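Inactive glucansucrase (Lactobacillus reuteri, PDB 5JBD) is an inactive member of glycosyl hydrolase family 70, a large multidomain protein built round a TIM-type barrel and carrying a bound calcium ion. Local coordinates at residues A[137-140]-A[141-144]; A[246-249]-A[250-253]; A[429-432]-A[433-436]; A[529-532]-A[533-536]. All blocks are in the same frame, centred on the assembly; numbering follows the deposited sequence.

Interaction 1: A[137-140]-A[141-144]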
ATOM      1  N   ARG A 137      -0.517  25.543 -40.325  1.00 40.23           N
ATOM      2  CA  ARG A 137      -0.729  26.557 -39.295  1.00 39.11           C
ATOM      3  C   ARG A 137      -1.831  27.565 -39.689  1.00 39.81           C
ATOM      4  O   ARG A 137      -2.677  27.901 -38.857  1.00 38.01           O
ATOM      5  CB  ARG A 137       0.573  27.256 -38.914  1.00 38.89           C
ATOM      6  CG  ARG A 137       1.512  26.362 -38.118  1.00 38.16           C
ATOM      7  CD  ARG A 137       2.627  27.164 -37.470  1.00 38.25           C
ATOM      8  NE  ARG A 137       3.638  27.626 -38.432  1.00 39.06           N
ATOM      9  CZ  ARG A 137       4.674  26.893 -38.862  1.00 38.94           C
ATOM     10  NH1 ARG A 137       4.894  25.659 -38.424  1.00 38.46           N
ATOM     11  NH2 ARG A 137       5.520  27.415 -39.739  1.00 39.77           N
ATOM     12  N   TYR A 138      -1.846  27.993 -40.956  1.00 40.18           N
ATOM     13  CA  TYR A 138      -2.904  28.881 -41.473  1.00 41.58           C
ATOM     14  C   TYR A 138      -4.284  28.202 -41.369  1.00 40.85           C
ATOM     15  O   TYR A 138      -5.257  28.816 -40.939  1.00 40.17           O
ATOM     16  CB  TYR A 138      -2.624  29.322 -42.932  1.00 42.80           C
ATOM     17  CG  TYR A 138      -1.292  30.021 -43.173  1.00 44.50           C
ATOM     18  CD1 TYR A 138      -0.726  30.880 -42.218  1.00 44.47           C
ATOM     19  CD2 TYR A 138      -0.592  29.836 -44.372  1.00 46.50           C
ATOM     20  CE1 TYR A 138       0.489  31.516 -42.440  1.00 45.32           C
ATOM     21  CE2 TYR A 138       0.633  30.467 -44.599  1.00 47.02           C
ATOM     22  CZ  TYR A 138       1.168  31.301 -43.628  1.00 46.47           C
ATOM     23  OH  TYR A 138       2.382  31.909 -43.821  1.00 47.67           O
ATOM     24  N   VAL A 139      -4.337  26.917 -41.721  1.00 41.19           N
ATOM     25  CA  VAL A 139      -5.580  26.132 -41.650  1.00 41.02           C
ATOM     26  C   VAL A 139      -6.000  25.920 -40.188  1.00 39.35           C
ATOM     27  O   VAL A 139      -7.174  26.022 -39.872  1.00 40.05           O
ATOM     28  CB  VAL A 139      -5.453  24.795 -42.429  1.00 41.51           C
ATOM     29  CG1 VAL A 139      -6.681  23.905 -42.228  1.00 41.23           C
ATOM     30  CG2 VAL A 139      -5.237  25.074 -43.922  1.00 42.76           C
ATOM     31  N   ILE A 140      -5.033  25.699 -39.303  1.00 38.37           N
ATOM     32  CA  ILE A 140      -5.305  25.618 -37.855  1.00 36.77           C
ATOM     33  C   ILE A 140      -5.886  26.952 -37.330  1.00 36.83           C
ATOM     34  O   ILE A 140      -6.839  26.940 -36.548  1.00 36.14           O
ATOM     35  CB  ILE A 140      -4.056  25.187 -37.056  1.00 35.46           C
ATOM     36  CG1 ILE A 140      -3.770  23.708 -37.312  1.00 35.20           C
ATOM     37  CG2 ILE A 140      -4.246  25.387 -35.549  1.00 34.60           C
ATOM     38  CD1 ILE A 140      -2.453  23.220 -36.758  1.00 34.37           C
ATOM     39  N   GLU A 141      -5.305  28.079 -37.734  1.00 36.63           N
ATOM     40  CA  GLU A 141      -5.798  29.397 -37.295  1.00 37.17           C
ATOM     41  C   GLU A 141      -7.208  29.685 -37.823  1.00 39.25           C
ATOM     42  O   GLU A 141      -8.013  30.330 -37.152  1.00 38.87           O
ATOM     43  CB  GLU A 141      -4.831  30.514 -37.719  1.00 36.99           C
ATOM     44  CG  GLU A 141      -3.470  30.478 -37.014  1.00 36.25           C
ATOM     45  CD  GLU A 141      -3.545  30.700 -35.513  1.00 35.18           C
ATOM     46  OE1 GLU A 141      -4.483  31.372 -35.037  1.00 34.86           O
ATOM     47  OE2 GLU A 141      -2.649  30.215 -34.787  1.00 34.23           O
ATOM     48  N   GLN A 142      -7.513  29.206 -39.026  1.00 42.24           N
ATOM     49  CA  GLN A 142      -8.889  29.264 -39.525  1.00 44.07           C
ATOM     50  C   GLN A 142      -9.835  28.467 -38.623  1.00 43.79           C
ATOM     51  O   GLN A 142     -10.934  28.934 -38.313  1.00 44.19           O
ATOM     52  CB  GLN A 142      -8.977  28.739 -40.943  1.00 46.67           C
ATOM     53  CG  GLN A 142      -8.312  29.614 -41.974  1.00 49.47           C
ATOM     54  CD  GLN A 142      -8.029  28.804 -43.242  1.00 53.04           C
ATOM     55  OE1 GLN A 142      -8.645  27.749 -43.484  1.00 55.71           O
ATOM     56  NE2 GLN A 142      -7.063  29.255 -44.023  1.00 54.58           N
ATOM     57  N   SER A 143      -9.396  27.283 -38.192  1.00 42.38           N
ATOM     58  CA  SER A 143     -10.186  26.447 -37.289  1.00 42.50           C
ATOM     59  C   SER A 143     -10.378  27.088 -35.903  1.00 41.92           C
ATOM     60  O   SER A 143     -11.486  27.088 -35.377  1.00 44.20           O
ATOM     61  CB  SER A 143      -9.576  25.041 -37.181  1.00 41.28           C
ATOM     62  OG  SER A 143     -10.325  24.210 -36.311  1.00 41.20           O
ATOM     63  N   ILE A 144      -9.322  27.673 -35.348  1.00 41.58           N
ATOM     64  CA  ILE A 144      -9.405  28.419 -34.085  1.00 41.04           C
ATOM     65  C   ILE A 144     -10.438  29.559 -34.189  1.00 42.69           C
ATOM     66  O   ILE A 144     -11.237  29.746 -33.277  1.00 42.04           O
ATOM     67  CB  ILE A 144      -8.019  28.987 -33.663  1.00 41.22           C
ATOM     68  CG1 ILE A 144      -7.061  27.852 -33.292  1.00 40.19           C
ATOM     69  CG2 ILE A 144      -8.145  29.957 -32.484  1.00 41.11           C
ATOM     70  CD1 ILE A 144      -5.605  28.261 -33.183  1.00 39.64           C
TER
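Ile140 and Ile144 supply the apolar part of this contact, one turn apart on the same helix. The branch methyl CG2 of Ile140 meets the terminal methyl CD1 of Ile144 at 4.0 Å, the two side chains crossing at a slant. Ile144 reaches back because CG1 stands beside its own backbone N (chi1 -67°), which lays CG1 3.4 Å from Ile140 O. Both isoleucines also rest on Leu153 of helix 151-162, so the pair forms part of the seam between two consecutive helices.

The backbone bonds are those of an unbroken alpha-helix, the second half of helix 126-147: each NH from Glu141 to Ile144 donates to the carbonyl four residues earlier. Glu141 N to Arg137 O and Ile144 N to Ile140 O are each 2.9 Å, and the latter is the straighter, at 163°.

The polar side chains differ in where they end. Gln142 keeps its amide along the turn, NE2 3.6 Å from Tyr138 O and OE1 3.9 Å from Val139 CA, while its bonds go to Gln66 O from NE2 and, weakly, to OE1 from Asn107. The methylene CG of Glu141 lies 3.3 Å from Arg137 O, after which a bend at chi2 carries the carboxylate to a salt bridge with Arg80. The Arg137 guanidinium leads away, to Met84 O and Gln134 OE1.

Interaction 2: A[246-249]-A[250-253]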
ATOM      1  N   ASN A 246      14.321   7.457   2.168  1.00 26.53           N
ATOM      2  CA  ASN A 246      14.405   7.301   3.626  1.00 26.23           C
ATOM      3  C   ASN A 246      15.840   7.114   4.171  1.00 25.82           C
ATOM      4  O   ASN A 246      16.011   6.920   5.375  1.00 25.07           O
ATOM      5  CB  ASN A 246      13.449   6.184   4.092  1.00 26.72           C
ATOM      6  CG  ASN A 246      11.979   6.629   4.082  1.00 26.73           C
ATOM      7  OD1 ASN A 246      11.571   7.467   4.898  1.00 28.56           O
ATOM      8  ND2 ASN A 246      11.183   6.076   3.182  1.00 26.22           N
ATOM      9  N   SER A 247      16.857   7.190   3.309  1.00 25.11           N
ATOM     10  CA  SER A 247      18.266   7.322   3.749  1.00 25.90           C
ATOM     11  C   SER A 247      18.687   8.794   3.947  1.00 26.85           C
ATOM     12  O   SER A 247      19.742   9.054   4.522  1.00 28.85           O
ATOM     13  CB  SER A 247      19.207   6.679   2.743  1.00 25.19           C
ATOM     14  OG  SER A 247      19.339   7.471   1.569  1.00 26.61           O
ATOM     15  N   ASN A 248      17.893   9.749   3.458  1.00 26.65           N
ATOM     16  CA  ASN A 248      18.255  11.174   3.584  1.00 27.07           C
ATOM     17  C   ASN A 248      18.026  11.629   5.031  1.00 27.29           C
ATOM     18  O   ASN A 248      16.901  11.532   5.517  1.00 27.65           O
ATOM     19  CB  ASN A 248      17.434  12.018   2.599  1.00 27.32           C
ATOM     20  CG  ASN A 248      17.829  13.489   2.612  1.00 29.96           C
ATOM     21  OD1 ASN A 248      17.847  14.122   3.670  1.00 31.98           O
ATOM     22  ND2 ASN A 248      18.160  14.038   1.441  1.00 28.85           N
ATOM     23  N   PRO A 249      19.075  12.138   5.722  1.00 27.81           N
ATOM     24  CA  PRO A 249      18.896  12.563   7.126  1.00 27.89           C
ATOM     25  C   PRO A 249      17.795  13.592   7.382  1.00 27.83           C
ATOM     26  O   PRO A 249      17.175  13.564   8.451  1.00 27.77           O
ATOM     27  CB  PRO A 249      20.268  13.139   7.511  1.00 29.34           C
ATOM     28  CG  PRO A 249      21.220  12.483   6.587  1.00 30.20           C
ATOM     29  CD  PRO A 249      20.469  12.299   5.291  1.00 29.61           C
ATOM     30  N   VAL A 250      17.534  14.473   6.415  1.00 28.01           N
ATOM     31  CA  VAL A 250      16.425  15.445   6.520  1.00 27.93           C
ATOM     32  C   VAL A 250      15.067  14.734   6.456  1.00 26.45           C
ATOM     33  O   VAL A 250      14.148  15.062   7.219  1.00 25.63           O
ATOM     34  CB  VAL A 250      16.530  16.589   5.466  1.00 29.00           C
ATOM     35  CG1 VAL A 250      15.336  17.533   5.565  1.00 30.18           C
ATOM     36  CG2 VAL A 250      17.831  17.380   5.644  1.00 29.33           C
ATOM     37  N   VAL A 251      14.944  13.757   5.564  1.00 25.82           N
ATOM     38  CA  VAL A 251      13.738  12.941   5.485  1.00 24.98           C
ATOM     39  C   VAL A 251      13.551  12.147   6.790  1.00 24.54           C
ATOM     40  O   VAL A 251      12.421  12.015   7.294  1.00 24.86           O
ATOM     41  CB  VAL A 251      13.756  12.008   4.254  1.00 24.86           C
ATOM     42  CG1 VAL A 251      12.542  11.073   4.246  1.00 24.71           C
ATOM     43  CG2 VAL A 251      13.761  12.840   2.979  1.00 25.87           C
ATOM     44  N   GLN A 252      14.646  11.643   7.349  1.00 24.88           N
ATOM     45  CA  GLN A 252      14.561  10.843   8.585  1.00 25.22           C
ATOM     46  C   GLN A 252      14.027  11.701   9.730  1.00 25.96           C
ATOM     47  O   GLN A 252      13.180  11.239  10.495  1.00 25.78           O
ATOM     48  CB  GLN A 252      15.907  10.210   8.932  1.00 25.37           C
ATOM     49  CG  GLN A 252      16.310   9.131   7.939  1.00 24.74           C
ATOM     50  CD  GLN A 252      17.624   8.453   8.269  1.00 25.25           C
ATOM     51  OE1 GLN A 252      18.346   8.844   9.190  1.00 25.45           O
ATOM     52  NE2 GLN A 252      17.940   7.411   7.513  1.00 26.24           N
ATOM     53  N   ALA A 253      14.484  12.962   9.815  1.00 26.16           N
ATOM     54  CA  ALA A 253      13.940  13.896  10.795  1.00 26.19           C
ATOM     55  C   ALA A 253      12.459  14.194  10.529  1.00 26.65           C
ATOM     56  O   ALA A 253      11.660  14.236  11.466  1.00 27.69           O
ATOM     57  CB  ALA A 253      14.760  15.184  10.833  1.00 27.20           C
TER
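Asn248 meets Val250 and Val251 with every heavy atom of its side chain except the amide nitrogen. Its CB lies 3.8 Å from CG2 of Val251, the two side chains crossing at about a right angle. CG, anti to the backbone N (chi1 -176°), lies 3.9 Å from Val250 N and brings the amide oxygen round to the first turn of helix 249-263. There OD1 accepts from Val250 N at 2.8 Å, with the donor in the carbonyl plane, and more weakly from Val251 N at 3.5 Å. This is an N-cap: the side chain takes up amide hydrogens that have no preceding helical carbonyl to serve them. OD1 also touches CB of Val250 at 3.3 Å, while ND2, at the tip, donates to a bound glycerol.

The backbone carbonyl of Asn248 opens the helical bonding by accepting from Gln252 N. From that residue an extended side chain returns to the loop, where NE2 donates to Asn246 O at 2.9 Å and a nearly straight 169°. Asp291 takes a second bond from NE2, and Gln295 donates to OE1. Asn246, near the calcium ion, brings OD1 to 3.8 Å from Val251 CG1, with Asn255 donating to the same oxygen.

Interaction 3: A[429-432]-A[433-436]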
ATOM      1  N   GLU A 429     -19.240 -12.211  -8.618  1.00 33.58           N
ATOM      2  CA  GLU A 429     -18.761 -13.601  -8.734  1.00 34.16           C
ATOM      3  C   GLU A 429     -18.221 -14.128  -7.410  1.00 32.45           C
ATOM      4  O   GLU A 429     -18.531 -15.253  -7.026  1.00 32.44           O
ATOM      5  CB  GLU A 429     -17.698 -13.712  -9.835  1.00 33.75           C
ATOM      6  CG  GLU A 429     -18.285 -13.547 -11.235  1.00 36.20           C
ATOM      7  CD  GLU A 429     -17.243 -13.289 -12.308  1.00 37.96           C
ATOM      8  OE1 GLU A 429     -16.062 -13.039 -11.973  1.00 36.69           O
ATOM      9  OE2 GLU A 429     -17.606 -13.317 -13.504  1.00 38.19           O
ATOM     10  N   PHE A 430     -17.440 -13.295  -6.716  1.00 31.04           N
ATOM     11  CA  PHE A 430     -16.894 -13.653  -5.411  1.00 30.92           C
ATOM     12  C   PHE A 430     -17.975 -13.959  -4.368  1.00 31.42           C
ATOM     13  O   PHE A 430     -17.933 -15.014  -3.743  1.00 30.28           O
ATOM     14  CB  PHE A 430     -15.945 -12.570  -4.876  1.00 30.75           C
ATOM     15  CG  PHE A 430     -15.386 -12.893  -3.515  1.00 30.90           C
ATOM     16  CD1 PHE A 430     -14.222 -13.645  -3.394  1.00 31.65           C
ATOM     17  CD2 PHE A 430     -16.048 -12.494  -2.362  1.00 31.04           C
ATOM     18  CE1 PHE A 430     -13.714 -13.959  -2.145  1.00 31.78           C
ATOM     19  CE2 PHE A 430     -15.542 -12.809  -1.105  1.00 32.36           C
ATOM     20  CZ  PHE A 430     -14.377 -13.548  -0.999  1.00 30.44           C
ATOM     21  N   TYR A 431     -18.934 -13.047  -4.170  1.00 32.11           N
ATOM     22  CA  TYR A 431     -19.961 -13.254  -3.127  1.00 32.68           C
ATOM     23  C   TYR A 431     -20.771 -14.527  -3.362  1.00 33.19           C
ATOM     24  O   TYR A 431     -21.083 -15.244  -2.415  1.00 32.30           O
ATOM     25  CB  TYR A 431     -20.950 -12.087  -3.017  1.00 34.51           C
ATOM     26  CG  TYR A 431     -20.426 -10.809  -2.388  1.00 33.52           C
ATOM     27  CD1 TYR A 431     -19.932 -10.788  -1.080  1.00 33.65           C
ATOM     28  CD2 TYR A 431     -20.472  -9.614  -3.093  1.00 35.06           C
ATOM     29  CE1 TYR A 431     -19.468  -9.614  -0.504  1.00 32.92           C
ATOM     30  CE2 TYR A 431     -20.015  -8.440  -2.527  1.00 34.55           C
ATOM     31  CZ  TYR A 431     -19.525  -8.443  -1.232  1.00 34.49           C
ATOM     32  OH  TYR A 431     -19.087  -7.267  -0.688  1.00 35.84           O
ATOM     33  N   ALA A 432     -21.116 -14.794  -4.623  1.00 33.74           N
ATOM     34  CA  ALA A 432     -21.823 -16.028  -4.977  1.00 32.48           C
ATOM     35  C   ALA A 432     -20.933 -17.247  -4.690  1.00 31.94           C
ATOM     36  O   ALA A 432     -21.387 -18.223  -4.108  1.00 30.48           O
ATOM     37  CB  ALA A 432     -22.249 -16.009  -6.429  1.00 33.55           C
ATOM     38  N   ASP A 433     -19.664 -17.157  -5.070  1.00 32.88           N
ATOM     39  CA  ASP A 433     -18.710 -18.266  -4.853  1.00 33.05           C
ATOM     40  C   ASP A 433     -18.455 -18.527  -3.369  1.00 32.56           C
ATOM     41  O   ASP A 433     -18.389 -19.688  -2.941  1.00 37.07           O
ATOM     42  CB  ASP A 433     -17.395 -18.007  -5.593  1.00 31.86           C
ATOM     43  CG  ASP A 433     -16.483 -19.206  -5.594  1.00 32.99           C
ATOM     44  OD1 ASP A 433     -16.796 -20.196  -6.293  1.00 33.05           O
ATOM     45  OD2 ASP A 433     -15.427 -19.162  -4.911  1.00 33.55           O
ATOM     46  N   GLN A 434     -18.325 -17.470  -2.576  1.00 32.33           N
ATOM     47  CA  GLN A 434     -18.079 -17.613  -1.125  1.00 31.78           C
ATOM     48  C   GLN A 434     -19.148 -18.459  -0.419  1.00 32.26           C
ATOM     49  O   GLN A 434     -18.839 -19.193   0.531  1.00 31.81           O
ATOM     50  CB  GLN A 434     -17.964 -16.227  -0.469  1.00 30.07           C
ATOM     51  CG  GLN A 434     -17.468 -16.209   0.972  1.00 28.50           C
ATOM     52  CD  GLN A 434     -17.359 -14.795   1.541  1.00 29.27           C
ATOM     53  OE1 GLN A 434     -18.308 -13.989   1.463  1.00 29.39           O
ATOM     54  NE2 GLN A 434     -16.211 -14.478   2.095  1.00 25.41           N
ATOM     55  N   GLU A 435     -20.394 -18.384  -0.897  1.00 34.08           N
ATOM     56  CA  GLU A 435     -21.512 -19.151  -0.307  1.00 35.44           C
ATOM     57  C   GLU A 435     -21.565 -20.638  -0.680  1.00 33.65           C
ATOM     58  O   GLU A 435     -22.285 -21.400  -0.038  1.00 29.45           O
ATOM     59  CB  GLU A 435     -22.845 -18.498  -0.690  1.00 40.86           C
ATOM     60  CG  GLU A 435     -22.968 -17.085  -0.164  1.00 46.01           C
ATOM     61  CD  GLU A 435     -24.367 -16.771   0.284  1.00 53.10           C
ATOM     62  OE1 GLU A 435     -25.225 -16.565  -0.594  1.00 54.11           O
ATOM     63  OE2 GLU A 435     -24.596 -16.737   1.510  1.00 58.31           O
ATOM     64  N   LYS A 436     -20.821 -21.032  -1.715  1.00 34.50           N
ATOM     65  CA  LYS A 436     -20.851 -22.399  -2.225  1.00 38.40           C
ATOM     66  C   LYS A 436     -20.044 -23.373  -1.356  1.00 36.78           C
ATOM     67  O   LYS A 436     -19.114 -22.984  -0.650  1.00 33.57           O
ATOM     68  CB  LYS A 436     -20.293 -22.457  -3.655  1.00 41.37           C
ATOM     69  CG  LYS A 436     -21.167 -21.767  -4.682  1.00 46.26           C
ATOM     70  CD  LYS A 436     -20.505 -21.749  -6.049  1.00 50.26           C
ATOM     71  CE  LYS A 436     -21.321 -20.935  -7.040  1.00 55.80           C
ATOM     72  NZ  LYS A 436     -20.778 -21.046  -8.419  1.00 60.11           N
TER
HETATM   73  O   HOH W   1     -21.131 -14.497   0.405  1.00 28.39           O
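Gln434 and Phe430 meet one turn apart near the end of helix 420-434. Gln434 N donates to Phe430 O at 2.7 Å. Asp433 N likewise reaches Glu429 O. After these the bonding changes: Glu435 N makes a weak bond to Ala432 O, whereas Lys436 N donates at 3.0 Å to Asp433 O, three residues back.

A water fills in on one flank. It donates to Tyr431 O at 2.9 Å and to Gln434 OE1 at 3.1 Å, tying a main-chain carbonyl to the side-chain amide. That amide is extended from a CG anti to the backbone N (chi1 -170°), which sets it against the Phe430 ring: NE2 lies 3.7 Å from both CE2 and CZ, with the amide and ring planes 63° apart. OE1 faces the edge of the Tyr431 ring, near its plane.

Asp433 turns its carboxylate away, and three backbone amides hold it: Gln440 N gives to OD1, Tyr441 N and Ala442 N to OD2. These bonds probably stabilise its negative charge. Lys439 NZ donates to the carbonyls of Gln434 and Lys436, and Tyr431 OH pairs with Thr472.

Phe430 packs on Arg395, Leu398 and Ile399 of helix 392-406 and meets the Trp427 ring. The turn thus lies against that helix, with the 439-442 loop over Asp433 and Tyr482 beside Gln434.

Interaction 4: A[529-532]-A[533-536]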
ATOM      1  N   ASP A 529      -3.088 -20.477  38.975  1.00 32.20           N
ATOM      2  CA  ASP A 529      -3.938 -19.273  38.909  1.00 33.07           C
ATOM      3  C   ASP A 529      -5.346 -19.674  39.303  1.00 32.38           C
ATOM      4  O   ASP A 529      -5.759 -20.806  39.049  1.00 30.38           O
ATOM      5  CB  ASP A 529      -3.917 -18.715  37.478  1.00 32.51           C
ATOM      6  CG  ASP A 529      -4.486 -17.316  37.373  1.00 33.58           C
ATOM      7  OD1 ASP A 529      -5.727 -17.153  37.349  1.00 32.13           O
ATOM      8  OD2 ASP A 529      -3.684 -16.375  37.264  1.00 35.27           O
ATOM      9  N   LYS A 530      -6.100 -18.747  39.888  1.00 35.47           N
ATOM     10  CA  LYS A 530      -7.506 -19.013  40.223  1.00 37.70           C
ATOM     11  C   LYS A 530      -8.381 -19.323  38.984  1.00 33.71           C
ATOM     12  O   LYS A 530      -9.448 -19.902  39.126  1.00 31.35           O
ATOM     13  CB  LYS A 530      -8.108 -17.877  41.073  1.00 42.64           C
ATOM     14  CG  LYS A 530      -8.325 -16.570  40.332  1.00 51.04           C
ATOM     15  CD  LYS A 530      -8.590 -15.400  41.274  1.00 57.61           C
ATOM     16  CE  LYS A 530      -8.743 -14.106  40.478  1.00 64.28           C
ATOM     17  NZ  LYS A 530      -8.719 -12.890  41.337  1.00 67.85           N
ATOM     18  N   LEU A 531      -7.931 -18.929  37.788  1.00 30.46           N
ATOM     19  CA  LEU A 531      -8.627 -19.262  36.537  1.00 29.39           C
ATOM     20  C   LEU A 531      -8.055 -20.476  35.804  1.00 27.87           C
ATOM     21  O   LEU A 531      -8.525 -20.803  34.723  1.00 29.14           O
ATOM     22  CB  LEU A 531      -8.641 -18.030  35.605  1.00 28.95           C
ATOM     23  CG  LEU A 531      -9.280 -16.757  36.173  1.00 29.67           C
ATOM     24  CD1 LEU A 531      -9.269 -15.635  35.134  1.00 30.49           C
ATOM     25  CD2 LEU A 531     -10.709 -17.020  36.645  1.00 31.52           C
ATOM     26  N   SER A 532      -7.062 -21.156  36.389  1.00 28.01           N
ATOM     27  CA  SER A 532      -6.415 -22.295  35.738  1.00 26.23           C
ATOM     28  C   SER A 532      -7.428 -23.380  35.391  1.00 26.38           C
ATOM     29  O   SER A 532      -7.549 -23.779  34.233  1.00 25.28           O
ATOM     30  CB  SER A 532      -5.295 -22.872  36.615  1.00 26.26           C
ATOM     31  OG  SER A 532      -4.147 -22.027  36.618  1.00 25.09           O
ATOM     32  N   ARG A 533      -8.179 -23.820  36.397  1.00 27.66           N
ATOM     33  CA  ARG A 533      -9.156 -24.906  36.237  1.00 27.88           C
ATOM     34  C   ARG A 533     -10.183 -24.655  35.109  1.00 28.80           C
ATOM     35  O   ARG A 533     -10.504 -25.567  34.330  1.00 29.32           O
ATOM     36  CB  ARG A 533      -9.911 -25.125  37.557  1.00 29.08           C
ATOM     37  CG  ARG A 533     -11.018 -26.181  37.519  1.00 30.26           C
ATOM     38  CD  ARG A 533     -10.501 -27.556  37.136  1.00 30.32           C
ATOM     39  NE  ARG A 533     -11.554 -28.572  37.253  1.00 31.60           N
ATOM     40  CZ  ARG A 533     -11.367 -29.887  37.111  1.00 32.65           C
ATOM     41  NH1 ARG A 533     -10.155 -30.401  36.838  1.00 31.34           N
ATOM     42  NH2 ARG A 533     -12.408 -30.709  37.243  1.00 31.08           N
ATOM     43  N   THR A 534     -10.695 -23.429  35.041  1.00 27.26           N
ATOM     44  CA  THR A 534     -11.832 -23.112  34.168  1.00 27.51           C
ATOM     45  C   THR A 534     -11.424 -22.430  32.851  1.00 25.81           C
ATOM     46  O   THR A 534     -12.276 -21.872  32.155  1.00 25.88           O
ATOM     47  CB  THR A 534     -12.859 -22.233  34.923  1.00 29.79           C
ATOM     48  OG1 THR A 534     -12.193 -21.086  35.466  1.00 30.52           O
ATOM     49  CG2 THR A 534     -13.523 -23.018  36.048  1.00 30.26           C
ATOM     50  N   SER A 535     -10.140 -22.487  32.488  1.00 24.82           N
ATOM     51  CA  SER A 535      -9.678 -21.934  31.211  1.00 23.41           C
ATOM     52  C   SER A 535      -8.928 -22.999  30.394  1.00 23.61           C
ATOM     53  O   SER A 535      -8.778 -24.147  30.838  1.00 23.83           O
ATOM     54  CB  SER A 535      -8.832 -20.670  31.447  1.00 23.27           C
ATOM     55  OG  SER A 535      -7.699 -20.939  32.246  1.00 23.69           O
ATOM     56  N   GLY A 536      -8.504 -22.627  29.187  1.00 23.00           N
ATOM     57  CA  GLY A 536      -7.997 -23.572  28.195  1.00 22.72           C
ATOM     58  C   GLY A 536      -9.040 -23.867  27.117  1.00 22.97           C
ATOM     59  O   GLY A 536     -10.197 -23.465  27.215  1.00 23.70           O
TER
HETATM   60  O   HOH W   2      -7.731 -22.945  39.096  1.00 30.63           O
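Two successive type I beta turns, Asp529 to Ser532 and Ser532 to Ser535, share Ser532 and bring Ser535 to the carbonyl of Leu531. The first is closed by Ser532 N donating to Asp529 O at 3.0 Å; the second is looser, Ser535 N reaching Ser532 O in a weak bond of 3.4 Å. Gly536 follows with a positive phi of 102°, a conformation suited to glycine, as the chain heads into strand 537-542.

Among the side chains, the hydroxyl of Ser535 makes the short bond, OG donating to Leu531 O at 2.6 Å. It comes from above the carbonyl plane, 38° out of it. A chi1 of 59° puts OG between the backbone N and the carbonyl carbon. Lys518 N gives a second bond to this hydroxyl. Asp529 forms an Asx turn, its OD1 accepting from Leu531 N at 2.9 Å through the anti lone pair, while Ser532 OG accepts from Asp529 N at 3.0 Å and is also hydrogen-bonded to Lys518 O. A water accepts from Arg533 N and donates to Asp529 O.

The Arg533 guanidinium points away to the carbonyls of Ala559 and Ala561, and Thr534 OG1 pairs with Gln624. The link is therefore almost wholly polar: backbone turn bonds, short side chains and one water join the two segments, consistent with a loop shaped by hydrogen bonds more than by an apolar core.

How the interactions relate
All four contacts are local and far apart, the nearest pair, interactions 3 and 4, still about 27 Å between nearest atoms. Interactions 1 to 3 sit on three different helices: interaction 2 at a capped start, interaction 1 within an unbroken run, interaction 3 near a C-terminal end; interaction 4 has no helix at all. Interaction 2 is the most buried and lies near the calcium site, without supplying a ligand, whereas the others are partly buried, with exposed residues in interactions 3 and 4. Apolar contact between side chains matters in interaction 1; a bridging water takes part in interactions 3 and 4. Interactions 1 and 4 lie on opposite sides of the chain's centre, their centres 89 Å apart.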